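Local coordinates for protein 30kLP (Treponema pallidum, PDB 3K8G) that alters membrane permeability at acidic pH as an outer membrane-associated lipoprotein and might take part in ligand transport, at residues V21-P26 and S250-L255; P146-K151 and S159-L164; G170-K175 and M189-T194. All blocks are in the same frame, centred on the assembly; numbering follows the deposited sequence.

Interaction 1. Residues V21-P26 and S250-L255; sequences VYLYFP and SVISSL
Val21 and Leu255 reach toward each other from strand 21-26 and from the C-terminal end of segment 250-255, meeting tip to tip. CG2 of Val21 sits at the fork of the leucine, 3.9 Å from Leu255 CD1 and about as far from CD2. Further along the strand, Leu23 and Ile252 slide past each other in opposite directions, with Leu23 CD2 lying 4.1 Å from Ile252 CG2. The other branch of the isoleucine does separate work: its CD1 comes to the edge of the Phe25 ring, near the ring plane, and lies 4.0 Å from Phe25 CZ. With CG2 anti to its backbone N and CG1 beside that N (chi1 -66°), Ile252 divides its two branches between Leu23 and Phe25.

Every second residue of the strand thus faces the helix, at methyl-to-methyl and methyl-to-ring distances, without a hydrogen bond across. Helix 245-253 lies against one side of the U-shaped β-half-barrel. Probably amphipathic, it is one of the helices that move away from helices 169-176 and 215-225 when the large hydrophobic cavity opens. Phe25 also packs on Leu33, Ile34 and Ile37 of helix 31-41, and Ile37 touches Ile252 as well, so the phenylalanine end is covered by helix 31-41.

Toward Leu255 the character changes. Leu255 and Ser254 are partly exposed, and the backbone bond from Leu255 N to Ile252 O is weak at 3.3 Å. Ser254 turns its hydroxyl back to the helix, where OG donates to Val251 O over 2.8 Å from a position tilted 35° out of the carbonyl plane. The same OG is also hydrogen-bonded to Lys175 NZ, giving this more open side a polar edge.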
loop_
_atom_site.group_PDB
_atom_site.type_symbol
_atom_site.label_atom_id
_atom_site.label_comp_id
_atom_site.label_asym_id
_atom_site.label_seq_id
_atom_site.Cartn_x
_atom_site.Cartn_y
_atom_site.Cartn_z
ATOM N N VAL A 21 0.297 -7.615 -3.292
ATOM C CA VAL A 21 -0.419 -6.307 -3.394
ATOM C C VAL A 21 0.606 -5.182 -3.451
ATOM O O VAL A 21 1.573 -5.221 -2.685
ATOM C CB VAL A 21 -1.345 -6.022 -2.171
ATOM C CG1 VAL A 21 -2.055 -4.661 -2.303
ATOM C CG2 VAL A 21 -2.376 -7.161 -1.978
ATOM N N TYR A 22 0.431 -4.234 -4.392
ATOM C CA TYR A 22 1.244 -3.032 -4.410
ATOM C C TYR A 22 0.320 -1.888 -4.040
ATOM O O TYR A 22 -0.854 -1.896 -4.437
ATOM C CB TYR A 22 1.875 -2.782 -5.803
ATOM C CG TYR A 22 3.044 -3.717 -6.023
ATOM C CD1 TYR A 22 4.321 -3.422 -5.493
ATOM C CD2 TYR A 22 2.858 -4.916 -6.727
ATOM C CE1 TYR A 22 5.408 -4.322 -5.693
ATOM C CE2 TYR A 22 3.957 -5.842 -6.903
ATOM C CZ TYR A 22 5.193 -5.516 -6.395
ATOM O OH TYR A 22 6.208 -6.425 -6.527
ATOM N N LEU A 23 0.859 -0.908 -3.300
ATOM C CA LEU A 23 0.055 0.205 -2.794
ATOM C C LEU A 23 0.791 1.519 -2.997
ATOM O O LEU A 23 2.010 1.592 -2.909
ATOM C CB LEU A 23 -0.227 0.046 -1.286
ATOM C CG LEU A 23 -0.814 -1.286 -0.809
ATOM C CD1 LEU A 23 0.345 -2.307 -0.514
ATOM C CD2 LEU A 23 -1.672 -1.056 0.470
ATOM N N TYR A 24 0.045 2.572 -3.299
ATOM C CA TYR A 24 0.633 3.883 -3.307
ATOM C C TYR A 24 -0.358 4.862 -2.642
ATOM O O TYR A 24 -1.522 4.941 -3.047
ATOM C CB TYR A 24 0.935 4.293 -4.759
ATOM C CG TYR A 24 1.254 5.752 -4.878
ATOM C CD1 TYR A 24 2.489 6.250 -4.500
ATOM C CD2 TYR A 24 0.296 6.642 -5.376
ATOM C CE1 TYR A 24 2.772 7.652 -4.608
ATOM C CE2 TYR A 24 0.555 8.036 -5.480
ATOM C CZ TYR A 24 1.791 8.514 -5.116
ATOM O OH TYR A 24 2.020 9.871 -5.244
ATOM N N PHE A 25 0.114 5.599 -1.631
ATOM C CA PHE A 25 -0.720 6.593 -0.931
ATOM C C PHE A 25 -0.027 7.966 -0.967
ATOM O O PHE A 25 0.974 8.138 -0.285
ATOM C CB PHE A 25 -0.813 6.256 0.558
ATOM C CG PHE A 25 -1.489 4.940 0.882
ATOM C CD1 PHE A 25 -2.816 4.910 1.300
ATOM C CD2 PHE A 25 -0.771 3.753 0.871
ATOM C CE1 PHE A 25 -3.444 3.715 1.634
ATOM C CE2 PHE A 25 -1.392 2.548 1.203
ATOM C CZ PHE A 25 -2.720 2.525 1.581
ATOM N N PRO A 26 -0.575 8.945 -1.709
ATOM C CA PRO A 26 -0.168 10.330 -1.426
ATOM C C PRO A 26 -0.634 10.680 -0.008
ATOM O O PRO A 26 -1.770 10.414 0.330
ATOM C CB PRO A 26 -0.914 11.164 -2.486
ATOM C CG PRO A 26 -1.769 10.203 -3.295
ATOM C CD PRO A 26 -1.655 8.829 -2.713
ATOM N N SER A 250 -9.717 -1.171 7.327
ATOM C CA SER A 250 -9.897 -2.553 7.775
ATOM C C SER A 250 -9.611 -3.572 6.647
ATOM O O SER A 250 -8.871 -4.533 6.847
ATOM C CB SER A 250 -11.324 -2.713 8.315
ATOM O OG SER A 250 -11.675 -4.079 8.456
ATOM N N VAL A 251 -10.190 -3.345 5.470
ATOM C CA VAL A 251 -9.887 -4.161 4.268
ATOM C C VAL A 251 -8.369 -4.268 4.013
ATOM O O VAL A 251 -7.819 -5.362 3.795
ATOM C CB VAL A 251 -10.640 -3.615 3.002
ATOM C CG1 VAL A 251 -10.106 -4.249 1.717
ATOM C CG2 VAL A 251 -12.152 -3.855 3.126
ATOM N N ILE A 252 -7.676 -3.136 4.049
ATOM C CA ILE A 252 -6.230 -3.150 3.845
ATOM C C ILE A 252 -5.442 -3.839 4.982
ATOM O O ILE A 252 -4.478 -4.579 4.736
ATOM C CB ILE A 252 -5.712 -1.708 3.608
ATOM C CG1 ILE A 252 -6.288 -1.186 2.276
ATOM C CG2 ILE A 252 -4.197 -1.679 3.647
ATOM C CD1 ILE A 252 -5.992 0.269 1.965
ATOM N N SER A 253 -5.853 -3.570 6.219
ATOM C CA SER A 253 -5.246 -4.130 7.416
ATOM C C SER A 253 -5.378 -5.636 7.426
ATOM O O SER A 253 -4.456 -6.338 7.831
ATOM C CB SER A 253 -5.971 -3.584 8.656
ATOM O OG SER A 253 -5.618 -2.239 8.866
ATOM N N SER A 254 -6.516 -6.124 6.949
ATOM C CA SER A 254 -6.835 -7.547 6.989
ATOM C C SER A 254 -5.936 -8.417 6.091
ATOM O O SER A 254 -6.039 -9.640 6.144
ATOM C CB SER A 254 -8.296 -7.781 6.628
ATOM O OG SER A 254 -8.481 -7.616 5.233
ATOM N N LEU A 255 -5.092 -7.797 5.257
ATOM C CA LEU A 255 -4.083 -8.539 4.480
ATOM C C LEU A 255 -3.119 -9.257 5.426
ATOM O O LEU A 255 -2.691 -10.391 5.171
ATOM C CB LEU A 255 -3.297 -7.575 3.559
ATOM C CG LEU A 255 -4.032 -7.022 2.325
ATOM C CD1 LEU A 255 -3.257 -5.895 1.601
ATOM C CD2 LEU A 255 -4.357 -8.185 1.343
#

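Interaction 2. Residues P146-K151 and S159-L164; sequences PPRFEK and SQTVAL
Phe149 on the first turn of helix 147-153 and Ala163 on strand 162-166 bring their backbones together, their CA atoms lying 5.9 Å apart. The ring comes in beside Ala163: Phe149 CD1 is 3.6 Å from Ala163 CB, and the neighbouring CE1 reaches the main-chain oxygen, 3.5 Å from Ala163 O, which approaches the ring obliquely. The edge of the same ring, near its plane, meets the backbone carbonyl carbon of Leu164. A CG placed anti to the backbone N (chi1 -174°) carries the ring down toward the sheet, across the run of the strand.

Pro146 holds the N-cap position, and Glu150 N returns to Pro146 O to close the first turn. This helix, thought to be amphipathic, rests on the strands of the half-barrel chiefly through Phe149, which also packs on Tyr22 and Tyr24 of strand 21-26 and on Tyr192 of strand 189-196, thus spanning three adjacent strands.

Arg148 lies on the solvent-exposed side. Its chain is extended from CG to NE and crosses the Thr161 side chain at about a right angle, with NH2 4.1 Å from Thr161 CG2. A water bridges the pair: it lies in the guanidinium plane, at the edge, accepts from Arg148 NH2 over 3.1 Å, and lies 2.7 Å from Thr161 OG1. The guanidinium is held further by a salt bridge from NE to Glu152 and by a cation-pi contact with Tyr192, while NH2 also bonds a methylpentanediol molecule probably derived from the crystallisation liquor.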
loop_
_atom_site.group_PDB
_atom_site.type_symbol
_atom_site.label_atom_id
_atom_site.label_comp_id
_atom_site.label_asym_id
_atom_site.label_seq_id
_atom_site.Cartn_x
_atom_site.Cartn_y
_atom_site.Cartn_z
ATOM N N PRO A 146 0.507 -1.726 -13.581
ATOM C CA PRO A 146 -0.319 -1.244 -14.695
ATOM C C PRO A 146 -0.118 0.260 -14.943
ATOM O O PRO A 146 0.371 0.953 -14.075
ATOM C CB PRO A 146 -1.757 -1.528 -14.256
ATOM C CG PRO A 146 -1.726 -1.758 -12.811
ATOM C CD PRO A 146 -0.294 -2.185 -12.418
ATOM N N PRO A 147 -0.479 0.745 -16.145
ATOM C CA PRO A 147 -0.150 2.125 -16.490
ATOM C C PRO A 147 -0.678 3.212 -15.559
ATOM O O PRO A 147 0.054 4.152 -15.283
ATOM C CB PRO A 147 -0.723 2.294 -17.896
ATOM C CG PRO A 147 -0.834 0.912 -18.430
ATOM C CD PRO A 147 -1.139 0.032 -17.256
ATOM N N ARG A 148 -1.926 3.125 -15.086
ATOM C CA ARG A 148 -2.428 4.204 -14.202
ATOM C C ARG A 148 -1.754 4.157 -12.828
ATOM O O ARG A 148 -1.515 5.179 -12.193
ATOM C CB ARG A 148 -3.974 4.145 -14.048
ATOM C CG ARG A 148 -4.491 5.223 -13.130
ATOM C CD ARG A 148 -6.019 5.304 -13.097
ATOM N NE ARG A 148 -6.411 6.409 -12.243
ATOM C CZ ARG A 148 -7.677 6.676 -11.942
ATOM N NH1 ARG A 148 -8.647 5.912 -12.430
ATOM N NH2 ARG A 148 -7.957 7.683 -11.142
ATOM N N PHE A 149 -1.452 2.956 -12.364
ATOM C CA PHE A 149 -0.713 2.845 -11.097
ATOM C C PHE A 149 0.663 3.560 -11.239
ATOM O O PHE A 149 1.058 4.403 -10.393
ATOM C CB PHE A 149 -0.552 1.367 -10.723
ATOM C CG PHE A 149 0.068 1.159 -9.352
ATOM C CD1 PHE A 149 -0.739 0.788 -8.275
ATOM C CD2 PHE A 149 1.445 1.348 -9.162
ATOM C CE1 PHE A 149 -0.173 0.573 -6.996
ATOM C CE2 PHE A 149 2.029 1.175 -7.895
ATOM C CZ PHE A 149 1.215 0.783 -6.803
ATOM N N GLU A 150 1.382 3.236 -12.306
ATOM C CA GLU A 150 2.668 3.928 -12.625
ATOM C C GLU A 150 2.497 5.452 -12.676
ATOM O O GLU A 150 3.303 6.195 -12.094
ATOM C CB GLU A 150 3.234 3.478 -13.984
ATOM C CG GLU A 150 3.695 2.022 -14.028
ATOM C CD GLU A 150 5.030 1.722 -13.274
ATOM O OE1 GLU A 150 5.500 0.576 -13.399
ATOM O OE2 GLU A 150 5.627 2.601 -12.612
ATOM N N LYS A 151 1.444 5.900 -13.372
ATOM C CA LYS A 151 1.124 7.334 -13.429
ATOM C C LYS A 151 0.890 7.963 -12.038
ATOM O O LYS A 151 1.501 9.003 -11.701
ATOM C CB LYS A 151 -0.074 7.616 -14.362
ATOM C CG LYS A 151 -0.361 9.125 -14.558
ATOM C CD LYS A 151 0.921 9.866 -15.017
ATOM C CE LYS A 151 0.658 11.278 -15.588
ATOM N NZ LYS A 151 1.941 12.022 -15.861
ATOM N N SER A 159 -2.066 14.919 -7.698
ATOM C CA SER A 159 -3.165 14.002 -7.390
ATOM C C SER A 159 -3.091 13.478 -5.945
ATOM O O SER A 159 -1.992 13.332 -5.366
ATOM C CB SER A 159 -3.194 12.849 -8.406
ATOM O OG SER A 159 -4.259 11.937 -8.157
ATOM N N GLN A 160 -4.264 13.202 -5.375
ATOM C CA GLN A 160 -4.381 12.582 -4.046
ATOM C C GLN A 160 -5.022 11.183 -4.125
ATOM O O GLN A 160 -5.501 10.640 -3.134
ATOM C CB GLN A 160 -5.177 13.498 -3.119
ATOM C CG GLN A 160 -4.607 14.950 -3.163
ATOM C CD GLN A 160 -5.110 15.819 -2.041
ATOM O OE1 GLN A 160 -6.223 15.626 -1.549
ATOM N NE2 GLN A 160 -4.292 16.789 -1.632
ATOM N N THR A 161 -5.002 10.610 -5.322
ATOM C CA THR A 161 -5.544 9.267 -5.570
ATOM C C THR A 161 -4.639 8.203 -4.940
ATOM O O THR A 161 -3.436 8.190 -5.171
ATOM C CB THR A 161 -5.709 9.028 -7.074
ATOM O OG1 THR A 161 -6.640 9.985 -7.594
ATOM C CG2 THR A 161 -6.270 7.639 -7.370
ATOM N N VAL A 162 -5.258 7.319 -4.171
ATOM C CA VAL A 162 -4.654 6.117 -3.599
ATOM C C VAL A 162 -4.765 5.011 -4.671
ATOM O O VAL A 162 -5.820 4.853 -5.283
ATOM C CB VAL A 162 -5.412 5.689 -2.320
ATOM C CG1 VAL A 162 -4.888 4.319 -1.744
ATOM C CG2 VAL A 162 -5.328 6.780 -1.254
ATOM N N ALA A 163 -3.667 4.290 -4.924
ATOM C CA ALA A 163 -3.669 3.239 -5.974
ATOM C C ALA A 163 -3.338 1.869 -5.377
ATOM O O ALA A 163 -2.413 1.753 -4.573
ATOM C CB ALA A 163 -2.652 3.616 -7.108
ATOM N N LEU A 164 -4.070 0.819 -5.775
ATOM C CA LEU A 164 -3.694 -0.513 -5.355
ATOM C C LEU A 164 -3.640 -1.398 -6.582
ATOM O O LEU A 164 -4.457 -1.242 -7.495
ATOM C CB LEU A 164 -4.683 -1.113 -4.345
ATOM C CG LEU A 164 -4.478 -0.680 -2.873
ATOM C CD1 LEU A 164 -5.281 0.561 -2.610
ATOM C CD2 LEU A 164 -4.915 -1.809 -1.947
HETATM O O HOH W 1 -6.157 10.050 -10.214
#

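Interaction 3. Residues G170-K175 and M189-T194; sequences GHFITK and MELYLT
The Phe172 ring receives two groups along one side, both obliquely: Met189 SD lies 3.9 Å from Phe172 CD2, and Leu191 CD2 lies 3.8 Å from the next ring carbon, CE2. Neither is squarely over a face or in the ring plane; the sulfur is 5.1 Å from the ring centroid and 67° off the ring normal, an oblique Met-aromatic contact. Both the methionine and the leucine cross the phenylalanine side chain at about a right angle. Val251 CG1 of helix 245-253 lies over the opposite face, offset toward CZ, and Ile166 of strand 162-166 also packs against Phe172.

Met189 has the largest share of the contact. Its chain runs straight out from the strand as far as SD and then bends (chi3 -62°), turning the terminal methyl toward Ile173 while the sulfur remains beside Phe172. Met189 CE meets Ile173 CD1 at 3.4 Å, tighter than usual for two carbons, and is 3.6 Å from Ile173 CB, so the methyl lies against both the root and the tip of the isoleucine. Ile173 in turn reaches Leu204 of strand 199-207, which Leu191 also touches.

Helix 169-176 passes 9.6 Å from the strand axis, their directions 39° apart, a separation filled by Phe172, Ile173, Met189 and Leu191, all buried and apolar. This is a helix, amphipathic by inference, laid through its apolar side against one face of a β-half-barrel; it is one of the helices from which 31-41, 45-52 and 245-253 move away when the large hydrophobic cavity opens.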
loop_
_atom_site.group_PDB
_atom_site.type_symbol
_atom_site.label_atom_id
_atom_site.label_comp_id
_atom_site.label_asym_id
_atom_site.label_seq_id
_atom_site.Cartn_x
_atom_site.Cartn_y
_atom_site.Cartn_z
ATOM N N GLY A 170 -9.904 -11.637 -7.316
ATOM C CA GLY A 170 -11.060 -12.426 -6.858
ATOM C C GLY A 170 -11.253 -12.314 -5.355
ATOM O O GLY A 170 -12.309 -11.856 -4.874
ATOM N N HIS A 171 -10.214 -12.693 -4.615
ATOM C CA HIS A 171 -10.212 -12.660 -3.146
ATOM C C HIS A 171 -10.478 -11.262 -2.558
ATOM O O HIS A 171 -11.222 -11.115 -1.586
ATOM C CB HIS A 171 -8.874 -13.220 -2.648
ATOM C CG HIS A 171 -8.846 -13.553 -1.187
ATOM N ND1 HIS A 171 -8.277 -12.723 -0.246
ATOM C CD2 HIS A 171 -9.288 -14.642 -0.512
ATOM C CE1 HIS A 171 -8.391 -13.273 0.951
ATOM N NE2 HIS A 171 -8.998 -14.440 0.817
ATOM N N PHE A 172 -9.906 -10.224 -3.163
ATOM C CA PHE A 172 -10.030 -8.854 -2.630
ATOM C C PHE A 172 -11.422 -8.236 -2.853
ATOM O O PHE A 172 -11.922 -7.480 -1.998
ATOM C CB PHE A 172 -8.955 -7.957 -3.250
ATOM C CG PHE A 172 -8.672 -6.698 -2.470
ATOM C CD1 PHE A 172 -7.756 -6.704 -1.429
ATOM C CD2 PHE A 172 -9.309 -5.511 -2.783
ATOM C CE1 PHE A 172 -7.483 -5.540 -0.704
ATOM C CE2 PHE A 172 -9.035 -4.343 -2.073
ATOM C CZ PHE A 172 -8.121 -4.362 -1.040
ATOM N N ILE A 173 -12.031 -8.546 -4.003
ATOM C CA ILE A 173 -13.345 -7.995 -4.378
ATOM C C ILE A 173 -14.460 -8.337 -3.385
ATOM O O ILE A 173 -15.344 -7.513 -3.115
ATOM C CB ILE A 173 -13.769 -8.400 -5.817
ATOM C CG1 ILE A 173 -14.931 -7.526 -6.303
ATOM C CG2 ILE A 173 -14.207 -9.857 -5.893
ATOM C CD1 ILE A 173 -14.558 -6.110 -6.643
ATOM N N THR A 174 -14.409 -9.540 -2.827
ATOM C CA THR A 174 -15.383 -9.955 -1.829
ATOM C C THR A 174 -15.249 -9.096 -0.565
ATOM O O THR A 174 -16.265 -8.668 0.020
ATOM C CB THR A 174 -15.254 -11.459 -1.496
ATOM O OG1 THR A 174 -14.063 -11.701 -0.734
ATOM C CG2 THR A 174 -15.203 -12.283 -2.768
ATOM N N LYS A 175 -14.006 -8.814 -0.161
ATOM C CA LYS A 175 -13.773 -7.933 0.991
ATOM C C LYS A 175 -14.286 -6.548 0.679
ATOM O O LYS A 175 -15.023 -5.942 1.459
ATOM C CB LYS A 175 -12.281 -7.796 1.317
ATOM C CG LYS A 175 -11.591 -9.053 1.802
ATOM C CD LYS A 175 -10.069 -8.868 1.684
ATOM C CE LYS A 175 -9.322 -10.055 2.273
ATOM N NZ LYS A 175 -8.453 -9.671 3.424
ATOM N N MET A 189 -6.704 -7.148 -10.016
ATOM C CA MET A 189 -7.572 -6.018 -9.848
ATOM C C MET A 189 -6.716 -4.761 -9.759
ATOM O O MET A 189 -5.727 -4.744 -9.024
ATOM C CB MET A 189 -8.422 -6.138 -8.565
ATOM C CG MET A 189 -9.200 -4.833 -8.196
ATOM S SD MET A 189 -10.050 -4.831 -6.563
ATOM C CE MET A 189 -11.185 -6.150 -6.833
ATOM N N GLU A 190 -7.119 -3.710 -10.475
ATOM C CA GLU A 190 -6.547 -2.360 -10.259
ATOM C C GLU A 190 -7.623 -1.574 -9.500
ATOM O O GLU A 190 -8.792 -1.644 -9.863
ATOM C CB GLU A 190 -6.370 -1.658 -11.604
ATOM C CG GLU A 190 -5.324 -2.226 -12.516
ATOM C CD GLU A 190 -5.292 -1.448 -13.839
ATOM O OE1 GLU A 190 -5.142 -0.227 -13.810
ATOM O OE2 GLU A 190 -5.394 -2.077 -14.901
ATOM N N LEU A 191 -7.233 -0.795 -8.501
ATOM C CA LEU A 191 -8.197 -0.057 -7.691
ATOM C C LEU A 191 -7.667 1.323 -7.407
ATOM O O LEU A 191 -6.543 1.456 -6.892
ATOM C CB LEU A 191 -8.430 -0.809 -6.360
ATOM C CG LEU A 191 -9.289 -0.173 -5.278
ATOM C CD1 LEU A 191 -10.733 -0.001 -5.807
ATOM C CD2 LEU A 191 -9.240 -1.034 -4.016
ATOM N N TYR A 192 -8.482 2.351 -7.689
ATOM C CA TYR A 192 -8.061 3.771 -7.538
ATOM C C TYR A 192 -9.132 4.489 -6.727
ATOM O O TYR A 192 -10.315 4.422 -7.104
ATOM C CB TYR A 192 -7.869 4.432 -8.925
ATOM C CG TYR A 192 -6.911 3.608 -9.762
ATOM C CD1 TYR A 192 -5.527 3.690 -9.543
ATOM C CD2 TYR A 192 -7.381 2.721 -10.737
ATOM C CE1 TYR A 192 -4.622 2.887 -10.300
ATOM C CE2 TYR A 192 -6.471 1.914 -11.491
ATOM C CZ TYR A 192 -5.106 2.021 -11.241
ATOM O OH TYR A 192 -4.201 1.231 -11.966
ATOM N N LEU A 193 -8.727 5.097 -5.604
ATOM C CA LEU A 193 -9.672 5.679 -4.630
ATOM C C LEU A 193 -9.348 7.128 -4.354
ATOM O O LEU A 193 -8.177 7.527 -4.377
ATOM C CB LEU A 193 -9.673 4.892 -3.303
ATOM C CG LEU A 193 -9.666 3.349 -3.380
ATOM C CD1 LEU A 193 -8.271 2.753 -3.168
ATOM C CD2 LEU A 193 -10.666 2.689 -2.394
ATOM N N THR A 194 -10.377 7.924 -4.044
ATOM C CA THR A 194 -10.120 9.320 -3.692
ATOM C C THR A 194 -11.102 9.731 -2.575
ATOM O O THR A 194 -12.266 9.320 -2.569
ATOM C CB THR A 194 -10.202 10.231 -4.958
ATOM O OG1 THR A 194 -9.579 11.495 -4.694
ATOM C CG2 THR A 194 -11.628 10.450 -5.394
#

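How the interactions relate
All three contacts set a helical segment against neighbouring strands of the half-barrel: 21-26, 162-166 and 189-196 lie side by side. Interactions 1 and 3 are wholly apolar across their segments, buried throughout or nearly so, and share one side, where helices 245-253 and 169-176 meet through Val251 and Phe172. Interaction 2 uses the other side of these strands, combining a buried aromatic contact with a water-bridged, solvent-facing side, where Arg148 brings it to the surface. Backbone hydrogen bonds join the strands: Tyr24 N to Ala163 O links interactions 1 and 2, and Leu164 N to Leu191 O links interactions 2 and 3. Interaction 1 lies nearest the chain centre.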